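Local coordinates for putative carboxynorspermidine decarboxylase protein (Sinorhizobium meliloti, PDB 3MT1) that probably decarboxylates carboxynorspermidine and carboxyspermidine to norspermidine and spermidine, using pyridoxal 5'-phosphate as cofactor, at residues 30-35 with 229-234; 74-79 with 94-99; 194-199 with 225-230; 244-249 with 308-313. All coordinates share one frame; numbering follows the deposited sequence.

Interaction 1: 30-35 with 229-234; sequences AKALLA and LEPGEA. With SO4 (sulfate ion), chain D.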
loop_
_atom_site.group_PDB
_atom_site.type_symbol
_atom_site.label_atom_id
_atom_site.label_comp_id
_atom_site.label_asym_id
_atom_site.label_seq_id
_atom_site.Cartn_x
_atom_site.Cartn_y
_atom_site.Cartn_z
ATOM N N ALA B 30 30.571 17.551 2.358
ATOM C CA ALA B 30 29.914 16.272 2.176
ATOM C C ALA B 30 28.898 16.473 1.050
ATOM O O ALA B 30 28.480 17.605 0.775
ATOM C CB ALA B 30 29.254 15.820 3.460
ATOM N N LYS B 31 28.539 15.399 0.358
ATOM C CA LYS B 31 27.537 15.512 -0.707
ATOM C C LYS B 31 26.229 14.892 -0.222
ATOM O O LYS B 31 26.246 14.027 0.607
ATOM C CB LYS B 31 28.048 14.868 -1.996
ATOM C CG LYS B 31 29.066 15.756 -2.756
ATOM C CD LYS B 31 29.658 15.048 -3.963
ATOM C CE LYS B 31 30.852 15.811 -4.506
ATOM N NZ LYS B 31 30.387 16.866 -5.449
ATOM N N ALA B 32 25.101 15.374 -0.727
ATOM C CA ALA B 32 23.784 14.911 -0.301
ATOM C C ALA B 32 23.008 14.408 -1.499
ATOM O O ALA B 32 22.928 15.111 -2.539
ATOM C CB ALA B 32 22.994 16.050 0.361
ATOM N N LEU B 33 22.423 13.217 -1.339
ATOM C CA LEU B 33 21.608 12.597 -2.372
ATOM C C LEU B 33 20.191 12.359 -1.850
ATOM O O LEU B 33 20.007 11.879 -0.732
ATOM C CB LEU B 33 22.233 11.285 -2.816
ATOM C CG LEU B 33 23.730 11.234 -3.078
ATOM C CD1 LEU B 33 24.220 9.794 -3.260
ATOM C CD2 LEU B 33 24.079 12.047 -4.287
ATOM N N LEU B 34 19.187 12.709 -2.650
ATOM C CA LEU B 34 17.802 12.457 -2.250
ATOM C C LEU B 34 17.563 10.950 -2.261
ATOM O O LEU B 34 17.832 10.311 -3.265
ATOM C CB LEU B 34 16.837 13.138 -3.236
ATOM C CG LEU B 34 15.325 12.912 -3.107
ATOM C CD1 LEU B 34 14.816 13.324 -1.694
ATOM C CD2 LEU B 34 14.550 13.644 -4.198
ATOM N N ALA B 35 17.072 10.377 -1.173
ATOM C CA ALA B 35 16.685 8.936 -1.203
ATOM C C ALA B 35 15.320 8.745 -1.854
ATOM O O ALA B 35 14.303 9.125 -1.266
ATOM C CB ALA B 35 16.711 8.311 0.185
ATOM N N LEU B 229 25.774 11.838 2.125
ATOM C CA LEU B 229 24.629 11.740 2.971
ATOM C C LEU B 229 23.489 11.333 2.057
ATOM O O LEU B 229 23.472 11.720 0.880
ATOM C CB LEU B 229 24.352 13.081 3.609
ATOM C CG LEU B 229 25.341 13.616 4.643
ATOM C CD1 LEU B 229 24.955 15.021 5.006
ATOM C CD2 LEU B 229 25.403 12.756 5.909
ATOM N N GLU B 230 22.546 10.546 2.592
ATOM C CA GLU B 230 21.360 10.114 1.828
ATOM C C GLU B 230 20.075 10.612 2.480
ATOM O O GLU B 230 19.256 9.823 2.944
ATOM C CB GLU B 230 21.301 8.604 1.778
ATOM C CG GLU B 230 22.312 7.910 0.898
ATOM C CD GLU B 230 22.314 6.385 1.119
ATOM O OE1 GLU B 230 21.230 5.784 1.383
ATOM O OE2 GLU B 230 23.410 5.772 1.035
ATOM N N PRO B 231 19.883 11.930 2.553
ATOM C CA PRO B 231 18.667 12.289 3.297
ATOM C C PRO B 231 17.364 11.948 2.577
ATOM O O PRO B 231 17.102 12.464 1.487
ATOM C CB PRO B 231 18.781 13.803 3.399
ATOM C CG PRO B 231 19.657 14.197 2.162
ATOM C CD PRO B 231 20.663 13.112 2.119
ATOM N N GLY B 232 16.529 11.122 3.205
ATOM C CA GLY B 232 15.149 10.929 2.742
ATOM C C GLY B 232 14.215 11.906 3.435
ATOM O O GLY B 232 13.993 13.043 2.987
ATOM N N GLU B 233 13.698 11.475 4.570
ATOM C CA GLU B 233 12.848 12.303 5.421
ATOM C C GLU B 233 13.373 13.712 5.649
ATOM O O GLU B 233 12.598 14.679 5.655
ATOM C CB GLU B 233 12.618 11.604 6.751
ATOM C CG GLU B 233 11.493 12.248 7.579
ATOM C CD GLU B 233 10.060 12.011 7.010
ATOM O OE1 GLU B 233 9.786 10.919 6.439
ATOM O OE2 GLU B 233 9.215 12.942 7.160
ATOM N N ALA B 234 14.672 13.865 5.837
ATOM C CA ALA B 234 15.164 15.200 6.151
ATOM C C ALA B 234 15.036 16.232 4.996
ATOM O O ALA B 234 15.034 17.450 5.220
ATOM C CB ALA B 234 16.574 15.135 6.693
HETATM S S SO4 D . 15.396 8.359 5.647
HETATM O O1 SO4 D . 15.261 7.825 6.994
HETATM O O2 SO4 D . 14.113 8.810 5.137
HETATM O O3 SO4 D . 16.305 9.504 5.783
HETATM O O4 SO4 D . 15.998 7.375 4.736
#

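Interaction 2: 74-79 with 94-99; sequences THAYSV and DKIIFN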
loop_
_atom_site.group_PDB
_atom_site.type_symbol
_atom_site.label_atom_id
_atom_site.label_comp_id
_atom_site.label_asym_id
_atom_site.label_seq_id
_atom_site.Cartn_x
_atom_site.Cartn_y
_atom_site.Cartn_z
ATOM N N THR B 74 24.079 9.708 -9.635
ATOM C CA THR B 74 23.098 8.685 -9.275
ATOM C C THR B 74 23.768 7.465 -8.661
ATOM O O THR B 74 24.716 6.917 -9.224
ATOM C CB THR B 74 22.166 8.251 -10.486
ATOM O OG1 THR B 74 22.757 7.154 -11.178
ATOM C CG2 THR B 74 21.917 9.397 -11.455
ATOM N N HIS B 75 23.274 7.056 -7.501
ATOM C CA HIS B 75 23.794 5.879 -6.776
ATOM C C HIS B 75 22.753 4.800 -6.807
ATOM O O HIS B 75 21.563 5.069 -6.618
ATOM C CB HIS B 75 24.121 6.201 -5.317
ATOM C CG HIS B 75 25.367 7.008 -5.140
ATOM N ND1 HIS B 75 26.112 6.980 -3.976
ATOM C CD2 HIS B 75 26.015 7.853 -5.988
ATOM C CE1 HIS B 75 27.145 7.799 -4.103
ATOM N NE2 HIS B 75 27.114 8.331 -5.319
ATOM N N ALA B 76 23.201 3.584 -7.067
ATOM C CA ALA B 76 22.306 2.444 -7.066
ATOM C C ALA B 76 22.614 1.517 -5.906
ATOM O O ALA B 76 23.773 1.237 -5.628
ATOM C CB ALA B 76 22.387 1.695 -8.410
ATOM N N TYR B 77 21.578 1.061 -5.223
ATOM C CA TYR B 77 21.724 0.044 -4.200
ATOM C C TYR B 77 20.630 -0.986 -4.379
ATOM O O TYR B 77 19.544 -0.677 -4.888
ATOM C CB TYR B 77 21.604 0.648 -2.806
ATOM C CG TYR B 77 21.560 -0.401 -1.703
ATOM C CD1 TYR B 77 22.670 -1.200 -1.422
ATOM C CD2 TYR B 77 20.391 -0.605 -0.950
ATOM C CE1 TYR B 77 22.638 -2.156 -0.419
ATOM C CE2 TYR B 77 20.337 -1.566 0.047
ATOM C CZ TYR B 77 21.466 -2.345 0.316
ATOM O OH TYR B 77 21.406 -3.303 1.328
ATOM N N SER B 78 20.910 -2.217 -3.983
ATOM C CA SER B 78 19.872 -3.223 -3.925
ATOM C C SER B 78 20.276 -4.274 -2.942
ATOM O O SER B 78 21.458 -4.489 -2.730
ATOM C CB SER B 78 19.595 -3.879 -5.285
ATOM O OG SER B 78 18.603 -4.908 -5.152
ATOM N N VAL B 79 19.280 -4.921 -2.353
ATOM C CA VAL B 79 19.495 -6.083 -1.517
ATOM C C VAL B 79 19.895 -7.256 -2.412
ATOM O O VAL B 79 20.805 -7.998 -2.073
ATOM C CB VAL B 79 18.241 -6.385 -0.681
ATOM C CG1 VAL B 79 18.401 -7.627 0.071
ATOM C CG2 VAL B 79 18.007 -5.267 0.300
ATOM N N ASP B 94 26.292 6.091 -11.441
ATOM C CA ASP B 94 27.705 6.465 -11.316
ATOM C C ASP B 94 28.412 5.645 -10.258
ATOM O O ASP B 94 29.598 5.376 -10.342
ATOM C CB ASP B 94 27.803 7.933 -10.947
ATOM C CG ASP B 94 27.309 8.820 -12.055
ATOM O OD1 ASP B 94 27.796 8.644 -13.191
ATOM O OD2 ASP B 94 26.428 9.669 -11.807
ATOM N N LYS B 95 27.665 5.254 -9.248
ATOM C CA LYS B 95 28.156 4.369 -8.239
ATOM C C LYS B 95 27.121 3.277 -8.079
ATOM O O LYS B 95 25.904 3.497 -8.302
ATOM C CB LYS B 95 28.419 5.142 -6.943
ATOM C CG LYS B 95 29.620 6.085 -7.110
ATOM C CD LYS B 95 30.077 6.716 -5.811
ATOM C CE LYS B 95 31.194 7.751 -5.987
ATOM N NZ LYS B 95 30.704 8.919 -6.794
ATOM N N ILE B 96 27.608 2.083 -7.746
ATOM C CA ILE B 96 26.738 0.939 -7.498
ATOM C C ILE B 96 27.207 0.324 -6.203
ATOM O O ILE B 96 28.402 0.283 -5.933
ATOM C CB ILE B 96 26.752 -0.083 -8.670
ATOM C CG1 ILE B 96 25.618 -1.110 -8.488
ATOM C CG2 ILE B 96 28.089 -0.756 -8.803
ATOM C CD1 ILE B 96 25.405 -2.015 -9.697
ATOM N N ILE B 97 26.260 -0.102 -5.384
ATOM C CA ILE B 97 26.564 -0.671 -4.096
ATOM C C ILE B 97 25.920 -2.032 -3.958
ATOM O O ILE B 97 24.769 -2.257 -4.384
ATOM C CB ILE B 97 26.115 0.254 -2.984
ATOM C CG1 ILE B 97 26.951 1.530 -3.071
ATOM C CG2 ILE B 97 26.243 -0.418 -1.603
ATOM C CD1 ILE B 97 26.135 2.786 -3.043
ATOM N N PHE B 98 26.702 -2.954 -3.398
ATOM C CA PHE B 98 26.261 -4.323 -3.242
ATOM C C PHE B 98 26.140 -4.624 -1.797
ATOM O O PHE B 98 26.908 -4.102 -0.975
ATOM C CB PHE B 98 27.207 -5.307 -3.891
ATOM C CG PHE B 98 27.496 -5.001 -5.321
ATOM C CD1 PHE B 98 26.642 -5.444 -6.320
ATOM C CD2 PHE B 98 28.627 -4.251 -5.676
ATOM C CE1 PHE B 98 26.907 -5.153 -7.655
ATOM C CE2 PHE B 98 28.898 -3.964 -6.984
ATOM C CZ PHE B 98 28.028 -4.415 -7.983
ATOM N N ASN B 99 25.162 -5.481 -1.511
ATOM C CA ASN B 99 24.776 -5.846 -0.163
ATOM C C ASN B 99 25.743 -6.828 0.494
ATOM O O ASN B 99 25.830 -6.906 1.717
ATOM C CB ASN B 99 23.361 -6.427 -0.180
ATOM C CG ASN B 99 22.725 -6.449 1.194
ATOM O OD1 ASN B 99 22.480 -5.395 1.783
ATOM N ND2 ASN B 99 22.453 -7.650 1.714
HETATM O O HOH W 1 23.455 -5.989 -3.884
#

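Interaction 3: 194-199 with 225-230; sequences VSLGGG and VQIYLE. With SO4 (sulfate ion), chain D.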
loop_
_atom_site.group_PDB
_atom_site.type_symbol
_atom_site.label_atom_id
_atom_site.label_comp_id
_atom_site.label_asym_id
_atom_site.label_seq_id
_atom_site.Cartn_x
_atom_site.Cartn_y
_atom_site.Cartn_z
ATOM N N VAL B 194 32.655 7.191 1.143
ATOM C CA VAL B 194 31.773 6.569 2.133
ATOM C C VAL B 194 30.418 7.239 2.107
ATOM O O VAL B 194 30.326 8.466 2.032
ATOM C CB VAL B 194 32.309 6.734 3.571
ATOM C CG1 VAL B 194 31.319 6.157 4.570
ATOM C CG2 VAL B 194 33.628 6.024 3.726
ATOM N N SER B 195 29.368 6.438 2.168
ATOM C CA SER B 195 28.039 6.974 2.285
ATOM C C SER B 195 27.532 6.661 3.665
ATOM O O SER B 195 27.471 5.478 4.082
ATOM C CB SER B 195 27.101 6.355 1.267
ATOM O OG SER B 195 25.804 6.234 1.854
ATOM N N LEU B 196 27.158 7.709 4.379
ATOM C CA LEU B 196 26.684 7.516 5.728
ATOM C C LEU B 196 25.184 7.290 5.821
ATOM O O LEU B 196 24.663 7.234 6.918
ATOM C CB LEU B 196 27.119 8.671 6.623
ATOM C CG LEU B 196 28.625 8.722 6.836
ATOM C CD1 LEU B 196 29.013 10.028 7.561
ATOM C CD2 LEU B 196 29.097 7.460 7.568
ATOM N N GLY B 197 24.503 7.143 4.683
ATOM C CA GLY B 197 23.057 6.909 4.665
ATOM C C GLY B 197 22.164 8.056 5.117
ATOM O O GLY B 197 22.551 9.224 5.070
ATOM N N GLY B 198 20.959 7.712 5.555
ATOM C CA GLY B 198 19.958 8.675 5.929
ATOM C C GLY B 198 19.564 8.482 7.374
ATOM O O GLY B 198 20.365 8.052 8.210
ATOM N N GLY B 199 18.319 8.803 7.678
ATOM C CA GLY B 199 17.820 8.661 9.028
ATOM C C GLY B 199 18.345 9.722 9.964
ATOM O O GLY B 199 18.073 9.655 11.164
ATOM N N VAL B 225 38.385 10.563 2.542
ATOM C CA VAL B 225 37.259 10.040 1.760
ATOM C C VAL B 225 36.245 11.150 1.458
ATOM O O VAL B 225 36.141 12.114 2.204
ATOM C CB VAL B 225 36.492 8.855 2.497
ATOM C CG1 VAL B 225 37.367 7.586 2.659
ATOM C CG2 VAL B 225 35.903 9.291 3.836
ATOM N N GLN B 226 35.505 11.015 0.363
ATOM C CA GLN B 226 34.332 11.862 0.145
ATOM C C GLN B 226 33.098 11.291 0.896
ATOM O O GLN B 226 32.776 10.095 0.794
ATOM C CB GLN B 226 34.039 12.021 -1.347
ATOM C CG GLN B 226 32.741 12.752 -1.636
ATOM C CD GLN B 226 32.835 14.258 -1.374
ATOM O OE1 GLN B 226 33.757 14.925 -1.868
ATOM N NE2 GLN B 226 31.860 14.803 -0.623
ATOM N N ILE B 227 32.428 12.145 1.663
ATOM C CA ILE B 227 31.249 11.714 2.373
ATOM C C ILE B 227 30.013 11.962 1.532
ATOM O O ILE B 227 29.869 13.003 0.889
ATOM C CB ILE B 227 31.118 12.380 3.764
ATOM C CG1 ILE B 227 32.217 11.881 4.700
ATOM C CG2 ILE B 227 29.751 12.044 4.414
ATOM C CD1 ILE B 227 32.211 12.580 6.038
ATOM N N TYR B 228 29.148 10.956 1.530
ATOM C CA TYR B 228 27.769 11.056 1.033
ATOM C C TYR B 228 26.758 10.958 2.168
ATOM O O TYR B 228 26.886 10.130 3.068
ATOM C CB TYR B 228 27.492 9.989 -0.003
ATOM C CG TYR B 228 28.245 10.266 -1.258
ATOM C CD1 TYR B 228 27.696 11.066 -2.268
ATOM C CD2 TYR B 228 29.516 9.748 -1.435
ATOM C CE1 TYR B 228 28.399 11.323 -3.439
ATOM C CE2 TYR B 228 30.229 9.998 -2.594
ATOM C CZ TYR B 228 29.682 10.788 -3.588
ATOM O OH TYR B 228 30.443 11.034 -4.717
ATOM N N LEU B 229 25.774 11.838 2.125
ATOM C CA LEU B 229 24.629 11.740 2.971
ATOM C C LEU B 229 23.489 11.333 2.057
ATOM O O LEU B 229 23.472 11.720 0.880
ATOM C CB LEU B 229 24.352 13.081 3.609
ATOM C CG LEU B 229 25.341 13.616 4.643
ATOM C CD1 LEU B 229 24.955 15.021 5.006
ATOM C CD2 LEU B 229 25.403 12.756 5.909
ATOM N N GLU B 230 22.546 10.546 2.592
ATOM C CA GLU B 230 21.360 10.114 1.828
ATOM C C GLU B 230 20.075 10.612 2.480
ATOM O O GLU B 230 19.256 9.823 2.944
ATOM C CB GLU B 230 21.301 8.604 1.778
ATOM C CG GLU B 230 22.312 7.910 0.898
ATOM C CD GLU B 230 22.314 6.385 1.119
ATOM O OE1 GLU B 230 21.230 5.784 1.383
ATOM O OE2 GLU B 230 23.410 5.772 1.035
HETATM S S SO4 D . 15.396 8.359 5.647
HETATM O O1 SO4 D . 15.261 7.825 6.994
HETATM O O2 SO4 D . 14.113 8.810 5.137
HETATM O O3 SO4 D . 16.305 9.504 5.783
HETATM O O4 SO4 D . 15.998 7.375 4.736
#

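Interaction 4: 244-249 with 308-313; sequences VTVLDT and EELKVG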
loop_
_atom_site.group_PDB
_atom_site.type_symbol
_atom_site.label_atom_id
_atom_site.label_comp_id
_atom_site.label_asym_id
_atom_site.label_seq_id
_atom_site.Cartn_x
_atom_site.Cartn_y
_atom_site.Cartn_z
ATOM N N VAL B 244 -7.820 17.279 3.377
ATOM C CA VAL B 244 -9.063 16.478 3.317
ATOM C C VAL B 244 -10.330 17.239 3.806
ATOM O O VAL B 244 -10.230 18.286 4.452
ATOM C CB VAL B 244 -8.974 15.127 4.100
ATOM C CG1 VAL B 244 -7.775 14.294 3.658
ATOM C CG2 VAL B 244 -8.934 15.373 5.613
ATOM N N THR B 245 -11.502 16.680 3.502
ATOM C CA THR B 245 -12.765 17.253 3.857
ATOM C C THR B 245 -13.469 16.260 4.752
ATOM O O THR B 245 -13.292 15.062 4.594
ATOM C CB THR B 245 -13.624 17.541 2.591
ATOM O OG1 THR B 245 -12.937 18.480 1.761
ATOM C CG2 THR B 245 -14.922 18.179 2.950
ATOM N N VAL B 246 -14.273 16.762 5.694
ATOM C CA VAL B 246 -15.152 15.897 6.487
ATOM C C VAL B 246 -16.388 15.621 5.665
ATOM O O VAL B 246 -16.927 16.526 5.034
ATOM C CB VAL B 246 -15.529 16.546 7.807
ATOM C CG1 VAL B 246 -16.643 15.774 8.520
ATOM C CG2 VAL B 246 -14.282 16.666 8.682
ATOM N N LEU B 247 -16.807 14.363 5.650
ATOM C CA LEU B 247 -17.941 13.920 4.851
ATOM C C LEU B 247 -19.143 13.503 5.713
ATOM O O LEU B 247 -20.282 13.589 5.278
ATOM C CB LEU B 247 -17.522 12.747 3.959
ATOM C CG LEU B 247 -16.415 12.908 2.933
ATOM C CD1 LEU B 247 -16.228 11.585 2.339
ATOM C CD2 LEU B 247 -16.765 13.914 1.849
ATOM N N ASP B 248 -18.881 13.031 6.923
ATOM C CA ASP B 248 -19.939 12.653 7.840
ATOM C C ASP B 248 -19.477 12.768 9.272
ATOM O O ASP B 248 -18.291 12.696 9.579
ATOM C CB ASP B 248 -20.454 11.239 7.574
ATOM C CG ASP B 248 -21.917 11.063 7.983
ATOM O OD1 ASP B 248 -22.690 12.070 8.009
ATOM O OD2 ASP B 248 -22.297 9.902 8.268
ATOM N N THR B 249 -20.448 12.948 10.150
ATOM C CA THR B 249 -20.187 13.143 11.554
ATOM C C THR B 249 -21.019 12.128 12.308
ATOM O O THR B 249 -22.099 11.778 11.864
ATOM C CB THR B 249 -20.487 14.597 11.894
ATOM O OG1 THR B 249 -19.256 15.328 11.751
ATOM C CG2 THR B 249 -21.056 14.763 13.280
ATOM N N GLU B 308 -13.625 23.957 17.561
ATOM C CA GLU B 308 -15.055 23.959 17.192
ATOM C C GLU B 308 -15.505 22.614 16.658
ATOM O O GLU B 308 -14.790 21.951 15.889
ATOM C CB GLU B 308 -15.379 24.997 16.104
ATOM C CG GLU B 308 -14.668 26.338 16.225
ATOM C CD GLU B 308 -13.284 26.308 15.612
ATOM O OE1 GLU B 308 -12.904 25.240 15.079
ATOM O OE2 GLU B 308 -12.577 27.342 15.674
ATOM N N GLU B 309 -16.716 22.247 17.055
ATOM C CA GLU B 309 -17.460 21.146 16.470
ATOM C C GLU B 309 -17.249 21.049 14.950
ATOM O O GLU B 309 -17.417 22.043 14.224
ATOM C CB GLU B 309 -18.938 21.342 16.776
ATOM C CG GLU B 309 -19.735 20.068 16.816
ATOM C CD GLU B 309 -21.192 20.284 16.489
ATOM O OE1 GLU B 309 -21.638 21.455 16.372
ATOM O OE2 GLU B 309 -21.902 19.270 16.355
ATOM N N LEU B 310 -16.871 19.859 14.485
ATOM C CA LEU B 310 -16.645 19.620 13.065
ATOM C C LEU B 310 -17.942 19.374 12.305
ATOM O O LEU B 310 -18.828 18.643 12.770
ATOM C CB LEU B 310 -15.723 18.415 12.856
ATOM C CG LEU B 310 -14.253 18.522 13.212
ATOM C CD1 LEU B 310 -13.599 17.196 12.864
ATOM C CD2 LEU B 310 -13.571 19.695 12.487
ATOM N N LYS B 311 -18.032 19.968 11.123
ATOM C CA LYS B 311 -19.230 19.863 10.309
ATOM C C LYS B 311 -18.856 19.258 8.978
ATOM O O LYS B 311 -17.740 19.458 8.493
ATOM C CB LYS B 311 -19.862 21.246 10.064
ATOM C CG LYS B 311 -19.897 22.205 11.265
ATOM C CD LYS B 311 -19.651 23.659 10.777
ATOM C CE LYS B 311 -19.536 24.671 11.931
ATOM N NZ LYS B 311 -20.809 24.765 12.701
ATOM N N VAL B 312 -19.791 18.533 8.377
ATOM C CA VAL B 312 -19.645 18.087 6.999
ATOM C C VAL B 312 -19.214 19.284 6.116
ATOM O O VAL B 312 -19.864 20.317 6.122
ATOM C CB VAL B 312 -20.971 17.445 6.479
ATOM C CG1 VAL B 312 -20.894 17.111 4.961
ATOM C CG2 VAL B 312 -21.351 16.214 7.303
ATOM N N GLY B 313 -18.109 19.145 5.387
ATOM C CA GLY B 313 -17.605 20.204 4.514
ATOM C C GLY B 313 -16.320 20.834 5.032
ATOM O O GLY B 313 -15.623 21.522 4.305
#

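Interaction 1: 30-35 with 229-234
P231 sets CD of its ring against the carbonyl of L33, with P231 CD 3.2 Å from L33 O, in the close-packed middle of the contact that shuts the parallel eight-stranded barrel. Having no N-H, P231 cannot bond this oxygen, which instead meets E230 CA in a CA-H...O contact. Just upstream the pairing is regular: L229 N donates to K31 O at 2.7 Å and L33 N to L229 O at 2.9 Å. A32 CB, on the same face as L229, rests 4.1 Å from P231 CD. L34 starts away from 229-234, but its torsions (chi1 174°, chi2 57°) turn CD1 back to 4.0 Å from P231 O. Beyond this the pairing slackens, and A35 N reaches P231 O through a weak bond of 3.4 Å. The looser, partly exposed side is at K31, whose ion pair with D53 is long and weak. At the other end of the contact, G232 N and E233 N, the latter of a predicted substrate-binding residue, donate to a sulfate, E233 N lying 2.8 Å from sulfate O2. Backbone N-H groups gripping an anion where the barrel strand gives way to a short helix are consistent with a phosphate site for pyridoxal 5'-phosphate.

Interaction 2: 74-79 with 94-99
T74 and D94 grip each other in both directions where two parallel barrel strands, joined by helix 83-92 in a beta-alpha-beta unit, begin their pairing. T74 O accepts from D94 N at 2.8 Å and, weakly, from K95 N. T74 N donates to D94 OD2 at 3.2 Å, on the anti side of the carboxylate and 22° out of its plane; R67 forms a salt bridge with the same oxygen. Further on, A76 N bonds K95 O at 3.0 Å and A76 O accepts from I97 N at 2.8 Å. Past the regular pairing a water donates to S78 O and accepts from N99 N. Y77 OH bonds R119 and also N99 OD1, the latter so short that its modelled length is doubtful, while N99 ND2 is satisfied by R140 O. H75 and K95 both turn CG anti to the carbonyl carbon (chi1 -74° and -69°), which lays them side by side, K95 CB over the imidazole of H75, 3.8 Å from its centroid, in a CH-pi contact. Both side chains reach E73, H75 NE2 by a hydrogen bond and K95 NZ by a salt bridge; K95 NZ also bonds Y228 OH. H75 and K95 thus share E73 as partner, and its carboxylate probably offsets the lysine's charge.

Interaction 3: 194-199 with 225-230
V194 and V225 meet methyl to methyl, CG2 to CG2 at 4.0 Å, at the start of a parallel strand pair in the PLP-binding barrel, a beta-alpha-beta unit whose connecting helix is 209-223. Just past the first strand, L196 CD1 lies 3.8 Å from I227 CG2, which is on the face of V194, and the two side chains cross obliquely beneath that helix. The opposite face carries S195 and Y228, whose CB atoms are 3.9 Å apart. S195 has an unusual first torsion, chi1 145°, which places OG within 2.6 Å of E230 OE2, to which it donates on the anti side, 29° out of the carboxylate plane. The same OG accepts from G197 N, forming an ST turn. E230 turns CG anti to its carbonyl carbon (chi1 -72°) and runs extended from there, which lays its chain along the glycine backbone, with E230 CD 3.7 Å from G197 CA. Replacing E230 by an alanine would probably leave S195 OG without its carboxylate partner, held by its bond from G197 N, and remove the chain beyond CB that lies along G197. E230 N bonds G197 O from above the carbonyl plane. Beyond this turn the glycine-rich loop leads to the sulfate, where G199 N donates to sulfate O3 at 2.9 Å, nearly straight.

Interaction 4: 244-249 with 308-313
V246 and V312 carry most of the surface buried where strand 240-251 of the mixed-sheet domain is met by the loop that leads from strand 300-306 into strand 315-318. V246 faces the loop. Its CB stands 3.7 Å from K311 O, CG1 reaches the V312 backbone, with V246 CG1 to V312 CA 4.1 Å, and CG2 touches the end of L310, V246 CG2 to L310 CD1 being 4.3 Å. That division of labour follows from chi1 169°, which sets CG1 anti to the backbone N and CG2 anti to the carbonyl carbon. The carbonyl of V246 is the acceptor for G313 N at 2.9 Å, the donor tilted 31° from the carbonyl plane. V312 covers the carbonyl of L247: both its methyls lie against it, V312 CG2 at 3.5 Å and CG1 at 3.6 Å from L247 O. Across the dimer interface V312 also packs on R106 of the second subunit. A glycine here would probably strip the apolar cover from the L247 carbonyl and open a gap against R106 of that subunit. L310, the third member, points toward the strand and packs on I316 as well, while its carbonyl accepts a weak bond from T249 OG1. Nearby, D248 turns away from the loop and bonds S100 and S102 of the second subunit. One good hydrogen bond thus fixes the loop at G313, methyl groups against carbonyls and the L310 side chain make up most of the rest, and the carboxylate of D248 is directed to the second subunit.

Following the chain, 30-35 opens interaction 1, which closes only at 229-234 and so joins the first and last strands of the barrel. Interaction 2 is nested inside that long loop, where 74-79 with 94-99 closes a short beta-alpha-beta unit. Interaction 3 follows in series, 194-199 with 225-230 closing another, and ends on the same stretch as interaction 1, sharing L229 and E230; both meet the same sulfate. The three touch, L33 on H75 and K95 on Y228. Interaction 4 opens after interaction 1 has closed and lies in the mixed-sheet domain, its centre about 38 Å from that of interaction 1. Interactions 2 and 4 both reach the second subunit.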